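Long-range contacts in DUF3120 domain-containing protein (Bordetella pertussis, PDB 6RGN), which is the N-terminal domain of a type III secretion effector and probably targets the effector to host membranes by binding acidic phosphoinositides such as PIP2: residues R53-N58 against T129-Y134; D60-S65 against G122-L127; H73-L78 against N107-S112; R94-L99 against A133-L138. All blocks are in the same frame, centred on the assembly; numbering follows the deposited sequence.

Interaction 1 (R53-N58 against T129-Y134); sequences RLLEPN and TAIDAY
Leu55 lies obliquely against the ring of Tyr134, its CB 3.7 Å from Tyr134 CE2 and its methyl CD1 4.0 Å from Tyr134 CD2. With CG beside the backbone N (chi1 -69°), the leucine sends CD1 on toward the helix, where it meets Ile131 CG1 at 4.1 Å and Ala130 CB at 4.3 Å. Here the packing is close and buried, and Val85 and Phe88 of helix 76-90 also touch Leu55. The 3-10 turn ending at residue 55 thus lies over helix 124-140 of an all-helical bundle, tying the N-terminal arm to the last helix. Contacts thin out on either side of Leu55. Leu54 reaches Ala130 through its CB alone, 4.5 Å from Ala130 CB, and Glu56 lies at the solvent-exposed margin, where its CG comes to 3.9 Å from Tyr134 OH. Tyr134 OH is hydrogen-bonded to Met52 O; Glu56 N, although nearby, approaches it at a poor angle and bonds instead to Arg53 O.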
loop_
_atom_site.group_PDB
_atom_site.type_symbol
_atom_site.label_atom_id
_atom_site.label_comp_id
_atom_site.label_asym_id
_atom_site.label_seq_id
_atom_site.Cartn_x
_atom_site.Cartn_y
_atom_site.Cartn_z
ATOM N N ARG A 53 -11.608 -0.217 1.110
ATOM C CA ARG A 53 -11.706 -1.250 0.042
ATOM C C ARG A 53 -10.286 -1.560 -0.437
ATOM O O ARG A 53 -10.057 -2.691 -0.808
ATOM C CB ARG A 53 -12.624 -0.855 -1.117
ATOM C CG ARG A 53 -12.011 0.169 -2.055
ATOM C CD ARG A 53 -13.011 0.737 -3.061
ATOM N NE ARG A 53 -12.177 1.521 -3.958
ATOM C CZ ARG A 53 -11.711 2.738 -3.700
ATOM N NH1 ARG A 53 -12.018 3.358 -2.568
ATOM N NH2 ARG A 53 -10.910 3.333 -4.565
ATOM N N LEU A 54 -9.351 -0.615 -0.330
ATOM C CA LEU A 54 -8.008 -0.770 -0.898
ATOM C C LEU A 54 -7.196 -1.852 -0.174
ATOM O O LEU A 54 -6.224 -2.361 -0.810
ATOM C CB LEU A 54 -7.272 0.565 -0.914
ATOM C CG LEU A 54 -7.759 1.570 -1.953
ATOM C CD1 LEU A 54 -6.939 2.840 -1.867
ATOM C CD2 LEU A 54 -7.697 0.995 -3.367
ATOM N N LEU A 55 -7.536 -2.230 1.062
ATOM C CA LEU A 55 -6.805 -3.337 1.696
ATOM C C LEU A 55 -7.727 -4.509 2.014
ATOM O O LEU A 55 -7.239 -5.450 2.682
ATOM C CB LEU A 55 -6.119 -2.820 2.947
ATOM C CG LEU A 55 -4.962 -1.852 2.683
ATOM C CD1 LEU A 55 -4.577 -1.259 4.012
ATOM C CD2 LEU A 55 -3.825 -2.600 2.030
ATOM N N GLU A 56 -8.968 -4.471 1.559
ATOM C CA GLU A 56 -9.853 -5.657 1.511
ATOM C C GLU A 56 -9.081 -6.750 0.778
ATOM O O GLU A 56 -8.414 -6.444 -0.214
ATOM C CB GLU A 56 -11.181 -5.319 0.846
ATOM C CG GLU A 56 -12.219 -4.936 1.880
ATOM C CD GLU A 56 -13.428 -4.147 1.417
ATOM O OE1 GLU A 56 -13.948 -4.412 0.285
ATOM O OE2 GLU A 56 -13.868 -3.258 2.215
ATOM N N PRO A 57 -9.071 -8.007 1.295
ATOM C CA PRO A 57 -8.095 -8.990 0.849
ATOM C C PRO A 57 -8.129 -9.294 -0.638
ATOM O O PRO A 57 -7.054 -9.405 -1.152
ATOM C CB PRO A 57 -8.440 -10.225 1.688
ATOM C CG PRO A 57 -8.815 -9.563 2.955
ATOM C CD PRO A 57 -9.778 -8.474 2.504
ATOM N N ASN A 58 -9.297 -9.290 -1.278
ATOM C CA ASN A 58 -9.415 -9.539 -2.723
ATOM C C ASN A 58 -9.121 -8.311 -3.594
ATOM O O ASN A 58 -9.084 -8.510 -4.783
ATOM C CB ASN A 58 -10.800 -10.100 -3.050
ATOM C CG ASN A 58 -10.927 -11.513 -2.537
ATOM O OD1 ASN A 58 -9.891 -12.132 -2.210
ATOM N ND2 ASN A 58 -12.157 -12.021 -2.398
ATOM N N THR A 129 -4.931 6.622 3.878
ATOM C CA THR A 129 -6.207 6.854 4.574
ATOM C C THR A 129 -6.726 5.459 4.973
ATOM O O THR A 129 -7.210 5.306 6.093
ATOM C CB THR A 129 -7.167 7.710 3.720
ATOM O OG1 THR A 129 -6.650 9.028 3.505
ATOM C CG2 THR A 129 -8.553 7.770 4.304
ATOM N N ALA A 130 -6.564 4.420 4.116
ATOM C CA ALA A 130 -7.088 3.065 4.435
ATOM C C ALA A 130 -6.308 2.468 5.604
ATOM O O ALA A 130 -6.962 1.846 6.519
ATOM C CB ALA A 130 -7.086 2.112 3.268
ATOM N N ILE A 131 -4.981 2.557 5.531
ATOM C CA ILE A 131 -4.056 2.192 6.631
ATOM C C ILE A 131 -4.558 2.765 7.975
ATOM O O ILE A 131 -4.651 2.004 8.944
ATOM C CB ILE A 131 -2.630 2.635 6.290
ATOM C CG1 ILE A 131 -2.073 1.847 5.093
ATOM C CG2 ILE A 131 -1.710 2.533 7.495
ATOM C CD1 ILE A 131 -0.728 2.330 4.646
ATOM N N ASP A 132 -4.854 4.067 8.070
ATOM C CA ASP A 132 -5.275 4.729 9.325
ATOM C C ASP A 132 -6.589 4.106 9.817
ATOM O O ASP A 132 -6.751 3.925 11.038
ATOM C CB ASP A 132 -5.495 6.229 9.128
ATOM C CG ASP A 132 -4.167 6.989 9.092
ATOM O OD1 ASP A 132 -3.188 6.445 9.641
ATOM O OD2 ASP A 132 -4.135 8.107 8.515
ATOM N N ALA A 133 -7.495 3.775 8.896
ATOM C CA ALA A 133 -8.823 3.220 9.246
ATOM C C ALA A 133 -8.652 1.796 9.823
ATOM O O ALA A 133 -9.371 1.411 10.760
ATOM C CB ALA A 133 -9.710 3.197 8.006
ATOM N N TYR A 134 -7.830 0.979 9.184
ATOM C CA TYR A 134 -7.520 -0.372 9.715
ATOM C C TYR A 134 -6.703 -0.244 10.988
ATOM O O TYR A 134 -6.955 -1.015 11.906
ATOM C CB TYR A 134 -6.750 -1.247 8.725
ATOM C CG TYR A 134 -7.663 -1.828 7.700
ATOM C CD1 TYR A 134 -8.399 -2.971 7.948
ATOM C CD2 TYR A 134 -7.700 -1.269 6.441
ATOM C CE1 TYR A 134 -9.215 -3.514 6.963
ATOM C CE2 TYR A 134 -8.566 -1.751 5.488
ATOM C CZ TYR A 134 -9.281 -2.893 5.724
ATOM O OH TYR A 134 -10.037 -3.373 4.686
#

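Interaction 2 (D60-S65 against G122-L127); sequences DEFVRS and GMVAEL. Unlike the reference sequence in segment 122-127: Met123 (reference Leu).
Ser65 OG, which rests against the side chain of Met123, is held by two hydrogen bonds: it donates to Phe62 O at 2.6 Å, in the carbonyl plane and on a lone pair, and accepts from a water at 2.8 Å. The same water takes the backbone N-H of Met123, with 2.7 Å between Met123 N and the water oxygen, so the end of helix 61-65 is bridged to the start of helix 124-140. Lying between its own backbone N and carbonyl carbon (chi1 73°), the hydroxyl can reach back one turn to Phe62. Beside this polar link the fit is tight, with Ser65 CB only 3.5 Å from Met123 CG. The methionine then bends at chi3 (95°) and carries its methyl toward Glu61, whose OE1 is engaged by Arg53; the same arginine pairs with Glu126, which probably eases the closeness of the two carboxylates. The Phe62 ring gathers the remaining apolar contacts. Leu127 CD2 stands over its centre in a CH-pi contact, 3.6 Å from the centroid of the Phe62 ring, while Met123 CB and Val124 CG2 meet the ring at its edge, the latter 4.1 Å from Phe62 CE1. With Val81 and Val85 of helix 76-90 also touching Phe62, the ring joins short helix 61-65 to two long helices inside an all-helical bundle.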
loop_
_atom_site.group_PDB
_atom_site.type_symbol
_atom_site.label_atom_id
_atom_site.label_comp_id
_atom_site.label_asym_id
_atom_site.label_seq_id
_atom_site.Cartn_x
_atom_site.Cartn_y
_atom_site.Cartn_z
ATOM N N ASP A 60 -7.483 -5.411 -5.780
ATOM C CA ASP A 60 -6.225 -5.248 -6.556
ATOM C C ASP A 60 -6.079 -3.795 -7.074
ATOM O O ASP A 60 -5.203 -3.553 -7.908
ATOM C CB ASP A 60 -6.204 -6.267 -7.695
ATOM C CG ASP A 60 -6.113 -7.714 -7.217
ATOM O OD1 ASP A 60 -5.410 -7.959 -6.240
ATOM O OD2 ASP A 60 -6.782 -8.554 -7.799
ATOM N N GLU A 61 -6.929 -2.856 -6.645
ATOM C CA GLU A 61 -6.903 -1.487 -7.224
ATOM C C GLU A 61 -5.565 -0.797 -6.962
ATOM O O GLU A 61 -4.973 -0.214 -7.906
ATOM C CB GLU A 61 -8.039 -0.624 -6.669
ATOM C CG GLU A 61 -9.402 -1.043 -7.127
ATOM C CD GLU A 61 -10.491 -0.226 -6.437
ATOM O OE1 GLU A 61 -10.429 1.028 -6.547
ATOM O OE2 GLU A 61 -11.367 -0.832 -5.774
ATOM N N PHE A 62 -5.026 -0.896 -5.768
ATOM C CA PHE A 62 -3.739 -0.243 -5.447
ATOM C C PHE A 62 -2.623 -0.812 -6.334
ATOM O O PHE A 62 -1.930 -0.023 -7.065
ATOM C CB PHE A 62 -3.302 -0.357 -3.988
ATOM C CG PHE A 62 -2.043 0.452 -3.799
ATOM C CD1 PHE A 62 -2.095 1.828 -3.893
ATOM C CD2 PHE A 62 -0.799 -0.142 -3.701
ATOM C CE1 PHE A 62 -0.967 2.610 -3.731
ATOM C CE2 PHE A 62 0.359 0.629 -3.594
ATOM C CZ PHE A 62 0.270 2.015 -3.668
ATOM N N VAL A 63 -2.438 -2.131 -6.317
ATOM C CA VAL A 63 -1.376 -2.736 -7.179
ATOM C C VAL A 63 -1.653 -2.417 -8.656
ATOM O O VAL A 63 -0.678 -2.296 -9.439
ATOM C CB VAL A 63 -1.183 -4.252 -6.912
ATOM C CG1 VAL A 63 -0.175 -4.857 -7.860
ATOM C CG2 VAL A 63 -0.668 -4.477 -5.486
ATOM N N ARG A 64 -2.884 -2.375 -9.134
ATOM C CA ARG A 64 -3.083 -1.970 -10.565
ATOM C C ARG A 64 -2.566 -0.531 -10.775
ATOM O O ARG A 64 -2.130 -0.217 -11.904
ATOM C CB ARG A 64 -4.541 -2.126 -11.035
ATOM C CG ARG A 64 -4.911 -3.579 -11.316
ATOM C CD ARG A 64 -6.262 -3.838 -11.982
ATOM N NE ARG A 64 -7.301 -2.897 -11.539
ATOM C CZ ARG A 64 -8.268 -3.151 -10.623
ATOM N NH1 ARG A 64 -9.163 -2.206 -10.344
ATOM N NH2 ARG A 64 -8.341 -4.321 -10.007
ATOM N N SER A 65 -2.773 0.355 -9.804
ATOM C CA SER A 65 -2.524 1.817 -9.940
ATOM C C SER A 65 -1.013 2.072 -10.050
ATOM O O SER A 65 -0.631 3.093 -10.637
ATOM C CB SER A 65 -3.116 2.623 -8.795
ATOM O OG SER A 65 -2.390 2.450 -7.604
ATOM N N GLY A 122 -0.479 7.972 -7.555
ATOM C CA GLY A 122 -1.812 8.596 -7.520
ATOM C C GLY A 122 -2.758 8.013 -6.483
ATOM O O GLY A 122 -3.665 8.745 -6.067
ATOM N N MET A 123 -2.624 6.756 -6.041
ATOM C CA MET A 123 -3.588 6.211 -5.045
ATOM C C MET A 123 -2.952 6.121 -3.649
ATOM O O MET A 123 -3.583 5.536 -2.760
ATOM C CB MET A 123 -4.131 4.845 -5.462
ATOM C CG MET A 123 -4.881 4.858 -6.796
ATOM S SD MET A 123 -5.997 3.419 -6.928
ATOM C CE MET A 123 -7.525 4.155 -6.346
ATOM N N VAL A 124 -1.769 6.718 -3.444
ATOM C CA VAL A 124 -1.060 6.629 -2.144
ATOM C C VAL A 124 -1.884 7.332 -1.065
ATOM O O VAL A 124 -2.008 6.714 0.009
ATOM C CB VAL A 124 0.419 7.061 -2.200
ATOM C CG1 VAL A 124 1.095 7.181 -0.839
ATOM C CG2 VAL A 124 1.180 6.074 -3.037
ATOM N N ALA A 125 -2.376 8.556 -1.272
ATOM C CA ALA A 125 -3.147 9.272 -0.228
ATOM C C ALA A 125 -4.281 8.361 0.257
ATOM O O ALA A 125 -4.455 8.150 1.490
ATOM C CB ALA A 125 -3.691 10.556 -0.747
ATOM N N GLU A 126 -5.009 7.782 -0.676
ATOM C CA GLU A 126 -6.155 6.908 -0.354
ATOM C C GLU A 126 -5.678 5.662 0.375
ATOM O O GLU A 126 -6.334 5.288 1.330
ATOM C CB GLU A 126 -7.005 6.611 -1.576
ATOM C CG GLU A 126 -8.289 5.923 -1.185
ATOM C CD GLU A 126 -9.343 5.735 -2.281
ATOM O OE1 GLU A 126 -8.968 5.816 -3.470
ATOM O OE2 GLU A 126 -10.519 5.462 -1.940
ATOM N N LEU A 127 -4.611 5.008 -0.048
ATOM C CA LEU A 127 -4.071 3.840 0.676
ATOM C C LEU A 127 -3.660 4.246 2.101
ATOM O O LEU A 127 -3.961 3.502 3.060
ATOM C CB LEU A 127 -2.882 3.272 -0.081
ATOM C CG LEU A 127 -2.263 2.063 0.599
ATOM C CD1 LEU A 127 -3.298 0.941 0.706
ATOM C CD2 LEU A 127 -1.039 1.596 -0.120
HETATM O O HOH W 1 -0.998 4.766 -6.883
#

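Interaction 3 (H73-L78 against N107-S112); sequences HSSEAL and NHWEAS
Leu78 runs alongside the indole of Trp109, both side chains pointing the same way. Its CB begins at the pyrrole part, 3.9 Å from Trp109 NE1. Because CG is anti to the backbone N (chi1 -178°), the branch then travels on toward the benzo ring. There CD1 sits over the face, 3.6 Å from the centroid of the six-membered ring of Trp109 and 11° off its normal, a well-centred CH-pi contact; CD2, the other methyl, hangs out past the rim of the indole, 4.0 Å from Trp109 CZ2. One residue earlier, the small Ala77 lets the two backbones come close: its CB lies 3.9 Å from Trp109 CA, and is also met by His108 CD2 at 3.7 Å and by Ser112 OG at 3.8 Å. The Ser112 hydroxyl is turned back to His108 O, which it shares with Ser112 N, the two donors arriving from opposite faces of the carbonyl plane. Ser75 begins helix 76-90 as its N-cap, OG accepting from Leu78 N at 3.0 Å. Glu116 OE1 is hydrogen-bonded to both Ser75 OG and Trp109 NE1, so a single carboxylate oxygen holds the cap and the indole together. The start of helix 76-90 packs on the end of helix 96-112, while helix 114-120 adds Phe117 edge-to-face against Trp109 and the loop residue Val66 touches both Leu78 and Trp109.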
loop_
_atom_site.group_PDB
_atom_site.type_symbol
_atom_site.label_atom_id
_atom_site.label_comp_id
_atom_site.label_asym_id
_atom_site.label_seq_id
_atom_site.Cartn_x
_atom_site.Cartn_y
_atom_site.Cartn_z
ATOM N N HIS A 73 10.329 -1.197 -15.451
ATOM C CA HIS A 73 10.590 -2.068 -14.269
ATOM C C HIS A 73 10.233 -1.278 -12.984
ATOM O O HIS A 73 10.470 -0.032 -12.963
ATOM C CB HIS A 73 12.015 -2.635 -14.413
ATOM C CG HIS A 73 12.906 -2.486 -13.222
ATOM N ND1 HIS A 73 13.499 -3.585 -12.597
ATOM C CD2 HIS A 73 13.346 -1.387 -12.562
ATOM C CE1 HIS A 73 14.257 -3.167 -11.596
ATOM N NE2 HIS A 73 14.168 -1.813 -11.539
ATOM N N SER A 74 9.621 -1.921 -11.979
ATOM C CA SER A 74 9.358 -1.284 -10.668
ATOM C C SER A 74 10.640 -1.274 -9.822
ATOM O O SER A 74 11.376 -2.244 -9.884
ATOM C CB SER A 74 8.245 -1.997 -9.963
ATOM O OG SER A 74 7.084 -1.922 -10.770
ATOM N N SER A 75 10.904 -0.209 -9.086
ATOM C CA SER A 75 12.040 -0.125 -8.137
ATOM C C SER A 75 11.831 -1.190 -7.060
ATOM O O SER A 75 10.675 -1.602 -6.847
ATOM C CB SER A 75 12.150 1.203 -7.480
ATOM O OG SER A 75 11.003 1.438 -6.663
ATOM N N GLU A 76 12.912 -1.567 -6.385
ATOM C CA GLU A 76 12.889 -2.515 -5.240
ATOM C C GLU A 76 11.958 -1.906 -4.198
ATOM O O GLU A 76 11.185 -2.648 -3.618
ATOM C CB GLU A 76 14.294 -2.790 -4.677
ATOM C CG GLU A 76 14.313 -3.736 -3.479
ATOM C CD GLU A 76 15.697 -4.208 -3.021
ATOM O OE1 GLU A 76 15.776 -5.189 -2.197
ATOM O OE2 GLU A 76 16.725 -3.625 -3.491
ATOM N N ALA A 77 11.992 -0.592 -4.013
ATOM C CA ALA A 77 11.159 0.103 -2.998
ATOM C C ALA A 77 9.677 -0.122 -3.332
ATOM O O ALA A 77 8.911 -0.419 -2.410
ATOM C CB ALA A 77 11.477 1.549 -2.944
ATOM N N LEU A 78 9.321 -0.041 -4.606
ATOM C CA LEU A 78 7.901 -0.183 -5.042
ATOM C C LEU A 78 7.550 -1.676 -4.912
ATOM O O LEU A 78 6.429 -1.946 -4.483
ATOM C CB LEU A 78 7.717 0.288 -6.479
ATOM C CG LEU A 78 6.283 0.211 -6.984
ATOM C CD1 LEU A 78 5.305 0.731 -5.965
ATOM C CD2 LEU A 78 6.070 0.942 -8.316
ATOM N N ASN A 107 6.710 5.329 2.958
ATOM C CA ASN A 107 7.643 6.441 3.229
ATOM C C ASN A 107 8.983 6.179 2.525
ATOM O O ASN A 107 9.516 7.115 1.895
ATOM C CB ASN A 107 7.878 6.600 4.719
ATOM C CG ASN A 107 6.581 6.903 5.474
ATOM O OD1 ASN A 107 5.618 7.392 4.872
ATOM N ND2 ASN A 107 6.595 6.731 6.787
ATOM N N HIS A 108 9.523 4.946 2.626
ATOM C CA HIS A 108 10.802 4.608 1.954
ATOM C C HIS A 108 10.683 4.841 0.440
ATOM O O HIS A 108 11.663 5.317 -0.158
ATOM C CB HIS A 108 11.237 3.192 2.261
ATOM C CG HIS A 108 12.458 2.806 1.481
ATOM N ND1 HIS A 108 13.693 3.399 1.716
ATOM C CD2 HIS A 108 12.673 1.872 0.516
ATOM C CE1 HIS A 108 14.599 2.909 0.877
ATOM N NE2 HIS A 108 14.013 1.968 0.154
ATOM N N TRP A 109 9.575 4.430 -0.164
ATOM C CA TRP A 109 9.358 4.600 -1.625
ATOM C C TRP A 109 9.337 6.100 -1.972
ATOM O O TRP A 109 9.994 6.500 -2.956
ATOM C CB TRP A 109 8.087 3.862 -2.045
ATOM C CG TRP A 109 7.783 3.931 -3.510
ATOM C CD1 TRP A 109 8.678 4.002 -4.537
ATOM C CD2 TRP A 109 6.485 4.095 -4.086
ATOM N NE1 TRP A 109 8.034 4.137 -5.728
ATOM C CE2 TRP A 109 6.679 4.231 -5.483
ATOM C CE3 TRP A 109 5.185 4.099 -3.567
ATOM C CZ2 TRP A 109 5.609 4.352 -6.356
ATOM C CZ3 TRP A 109 4.136 4.223 -4.435
ATOM C CH2 TRP A 109 4.341 4.343 -5.815
ATOM N N GLU A 110 8.559 6.889 -1.205
ATOM C CA GLU A 110 8.451 8.346 -1.423
ATOM C C GLU A 110 9.808 9.012 -1.250
ATOM O O GLU A 110 10.081 9.891 -2.047
ATOM C CB GLU A 110 7.398 8.963 -0.526
ATOM C CG GLU A 110 7.078 10.434 -0.830
ATOM C CD GLU A 110 5.935 10.922 0.078
ATOM O OE1 GLU A 110 5.495 10.124 0.968
ATOM O OE2 GLU A 110 5.445 12.060 -0.135
ATOM N N ALA A 111 10.595 8.624 -0.253
ATOM C CA ALA A 111 11.924 9.215 -0.019
ATOM C C ALA A 111 12.878 8.833 -1.150
ATOM O O ALA A 111 13.717 9.676 -1.459
ATOM C CB ALA A 111 12.468 8.751 1.298
ATOM N N SER A 112 12.891 7.573 -1.626
ATOM C CA SER A 112 14.089 7.028 -2.347
ATOM C C SER A 112 13.886 7.009 -3.873
ATOM O O SER A 112 14.876 6.821 -4.636
ATOM C CB SER A 112 14.433 5.624 -1.837
ATOM O OG SER A 112 13.303 4.776 -2.104
#

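Interaction 4 (R94-L99 against A133-L138); sequences RSLQQL and AYKQQL. With SO4 (sulfate ion), chain C.
The CA atoms of Leu96 and Lys135 come nearest across the contact, 6.7 Å apart where the start of helix 96-112 meets helix 124-140. Knobs-into-holes packing of the helical bundle is exemplified by Leu99, which enters the hole formed by Ile131, Tyr134, Lys135 and Leu138. Its CG is anti to the backbone N (chi1 -173°), and this directs CD2 into the other helix, 3.5 Å from Lys135 N, 3.6 Å from Tyr134 CB and 4.1 Å from Leu138 CD1. The methyl thus meets the backbone as well as the side chains of the facing helix. Leu138 returns the contact one turn further along: CD1 approaches Leu96 N at 4.0 Å, and CD2 lies near the carbonyl of Arg94. This leucine therefore packs on the very beginning of helix 96-112, where Ser95 is the N-cap and its OG receives Gln98 N at 2.9 Å in a nearly straight bond (168°). Towards solvent, Leu96 and Lys135 cross at about a right angle, with Leu96 CD1 3.8 Å from Lys135 CG. Lys135 CG thus touches both Leu96 and Leu99, while the chain, extended beyond CG, carries its ammonium outward to a sulfate that probably came with the crystallisation medium. His139 NE2 also binds this ion; Lys135 NZ makes a weak hydrogen bond to sulfate O4 at 3.4 Å.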
loop_
_atom_site.group_PDB
_atom_site.type_symbol
_atom_site.label_atom_id
_atom_site.label_comp_id
_atom_site.label_asym_id
_atom_site.label_seq_id
_atom_site.Cartn_x
_atom_site.Cartn_y
_atom_site.Cartn_z
ATOM N N ARG A 94 -5.380 -8.566 9.619
ATOM C CA ARG A 94 -5.377 -8.769 11.093
ATOM C C ARG A 94 -4.075 -8.307 11.748
ATOM O O ARG A 94 -4.037 -8.262 12.994
ATOM C CB ARG A 94 -5.631 -10.237 11.420
ATOM C CG ARG A 94 -6.876 -10.804 10.762
ATOM C CD ARG A 94 -7.138 -12.180 11.311
ATOM N NE ARG A 94 -6.203 -13.194 10.829
ATOM C CZ ARG A 94 -5.344 -13.855 11.609
ATOM N NH1 ARG A 94 -5.275 -13.587 12.904
ATOM N NH2 ARG A 94 -4.574 -14.799 11.094
ATOM N N SER A 95 -3.030 -8.008 10.976
ATOM C CA SER A 95 -1.692 -7.713 11.564
ATOM C C SER A 95 -1.384 -6.219 11.674
ATOM O O SER A 95 -1.129 -5.639 10.628
ATOM C CB SER A 95 -0.580 -8.370 10.777
ATOM O OG SER A 95 0.657 -8.044 11.441
ATOM N N LEU A 96 -1.360 -5.603 12.876
ATOM C CA LEU A 96 -0.890 -4.171 13.034
ATOM C C LEU A 96 0.605 -4.098 12.706
ATOM O O LEU A 96 1.017 -3.117 12.029
ATOM C CB LEU A 96 -1.200 -3.619 14.449
ATOM C CG LEU A 96 -0.746 -2.181 14.742
ATOM C CD1 LEU A 96 -1.215 -1.227 13.645
ATOM C CD2 LEU A 96 -1.210 -1.686 16.113
ATOM N N GLN A 97 1.383 -5.147 12.990
ATOM C CA GLN A 97 2.836 -5.110 12.671
ATOM C C GLN A 97 3.020 -5.045 11.152
ATOM O O GLN A 97 3.796 -4.226 10.660
ATOM C CB GLN A 97 3.588 -6.315 13.235
ATOM C CG GLN A 97 5.100 -6.091 13.285
ATOM C CD GLN A 97 5.547 -5.227 14.452
ATOM O OE1 GLN A 97 5.250 -4.040 14.541
ATOM N NE2 GLN A 97 6.333 -5.795 15.360
ATOM N N GLN A 98 2.296 -5.865 10.406
ATOM C CA GLN A 98 2.359 -5.832 8.916
ATOM C C GLN A 98 1.864 -4.469 8.391
ATOM O O GLN A 98 2.365 -3.954 7.361
ATOM C CB GLN A 98 1.589 -7.071 8.473
ATOM C CG GLN A 98 2.084 -7.682 7.180
ATOM C CD GLN A 98 3.544 -8.065 7.143
ATOM O OE1 GLN A 98 3.965 -8.981 7.835
ATOM N NE2 GLN A 98 4.327 -7.375 6.322
ATOM N N LEU A 99 0.857 -3.888 9.028
ATOM C CA LEU A 99 0.240 -2.633 8.533
ATOM C C LEU A 99 1.264 -1.519 8.701
ATOM O O LEU A 99 1.400 -0.669 7.772
ATOM C CB LEU A 99 -1.025 -2.370 9.359
ATOM C CG LEU A 99 -1.888 -1.210 8.881
ATOM C CD1 LEU A 99 -2.110 -1.199 7.397
ATOM C CD2 LEU A 99 -3.225 -1.206 9.600
ATOM N N ALA A 133 -7.495 3.775 8.896
ATOM C CA ALA A 133 -8.823 3.220 9.246
ATOM C C ALA A 133 -8.652 1.796 9.823
ATOM O O ALA A 133 -9.371 1.411 10.760
ATOM C CB ALA A 133 -9.710 3.197 8.006
ATOM N N TYR A 134 -7.830 0.979 9.184
ATOM C CA TYR A 134 -7.520 -0.372 9.715
ATOM C C TYR A 134 -6.703 -0.244 10.988
ATOM O O TYR A 134 -6.955 -1.015 11.906
ATOM C CB TYR A 134 -6.750 -1.247 8.725
ATOM C CG TYR A 134 -7.663 -1.828 7.700
ATOM C CD1 TYR A 134 -8.399 -2.971 7.948
ATOM C CD2 TYR A 134 -7.700 -1.269 6.441
ATOM C CE1 TYR A 134 -9.215 -3.514 6.963
ATOM C CE2 TYR A 134 -8.566 -1.751 5.488
ATOM C CZ TYR A 134 -9.281 -2.893 5.724
ATOM O OH TYR A 134 -10.037 -3.373 4.686
ATOM N N LYS A 135 -5.767 0.702 11.078
ATOM C CA LYS A 135 -5.145 0.933 12.412
ATOM C C LYS A 135 -6.207 1.181 13.485
ATOM O O LYS A 135 -6.065 0.567 14.522
ATOM C CB LYS A 135 -4.113 2.053 12.437
ATOM C CG LYS A 135 -2.807 1.700 11.741
ATOM C CD LYS A 135 -1.826 2.864 11.739
ATOM C CE LYS A 135 -0.541 2.569 10.977
ATOM N NZ LYS A 135 0.509 3.480 11.496
ATOM N N GLN A 136 -7.179 2.081 13.283
ATOM C CA GLN A 136 -8.244 2.394 14.275
ATOM C C GLN A 136 -8.984 1.101 14.638
ATOM O O GLN A 136 -9.191 0.821 15.823
ATOM C CB GLN A 136 -9.192 3.451 13.699
ATOM C CG GLN A 136 -10.447 3.669 14.535
ATOM C CD GLN A 136 -11.431 4.593 13.856
ATOM O OE1 GLN A 136 -11.088 5.243 12.879
ATOM N NE2 GLN A 136 -12.637 4.717 14.405
ATOM N N GLN A 137 -9.414 0.353 13.637
ATOM C CA GLN A 137 -10.183 -0.905 13.821
ATOM C C GLN A 137 -9.376 -1.917 14.646
ATOM O O GLN A 137 -9.993 -2.642 15.458
ATOM C CB GLN A 137 -10.488 -1.498 12.453
ATOM C CG GLN A 137 -11.308 -2.769 12.489
ATOM C CD GLN A 137 -11.954 -2.969 11.141
ATOM O OE1 GLN A 137 -13.069 -2.473 10.894
ATOM N NE2 GLN A 137 -11.299 -3.747 10.280
ATOM N N LEU A 138 -8.063 -2.034 14.399
ATOM C CA LEU A 138 -7.224 -3.004 15.160
ATOM C C LEU A 138 -6.963 -2.498 16.586
ATOM O O LEU A 138 -6.918 -3.324 17.484
ATOM C CB LEU A 138 -5.932 -3.287 14.408
ATOM C CG LEU A 138 -6.144 -3.962 13.056
ATOM C CD1 LEU A 138 -4.895 -3.884 12.251
ATOM C CD2 LEU A 138 -6.640 -5.386 13.214
HETATM S S SO4 C . -0.873 4.773 15.460
HETATM O O1 SO4 C . -2.298 4.891 15.621
HETATM O O2 SO4 C . -0.512 3.374 15.473
HETATM O O3 SO4 C . -0.209 5.462 16.532
HETATM O O4 SO4 C . -0.482 5.344 14.206
#

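In the fold
From the N terminus, residues 53-58 come first and, by meeting 129-134, close the long loop of interaction 1. Interaction 2 is nested within it, joining short helix 61-65 to the start of helix 124-140; the two touch through the salt bridges of Arg53 with Glu61 and Glu126. Deeper still lies interaction 3, which brings helices 76-90 and 96-112 together and touches interaction 2 where Val124 meets Trp109. Interaction 4 begins at 94-99, inside the loops of interactions 2 and 3, and ends past both, so it crosses them. It shares Ala133 and Tyr134 with interaction 1, on the opposite side of the chain's centre from interaction 3. Helix 124-140 serves interactions 1, 2 and 4.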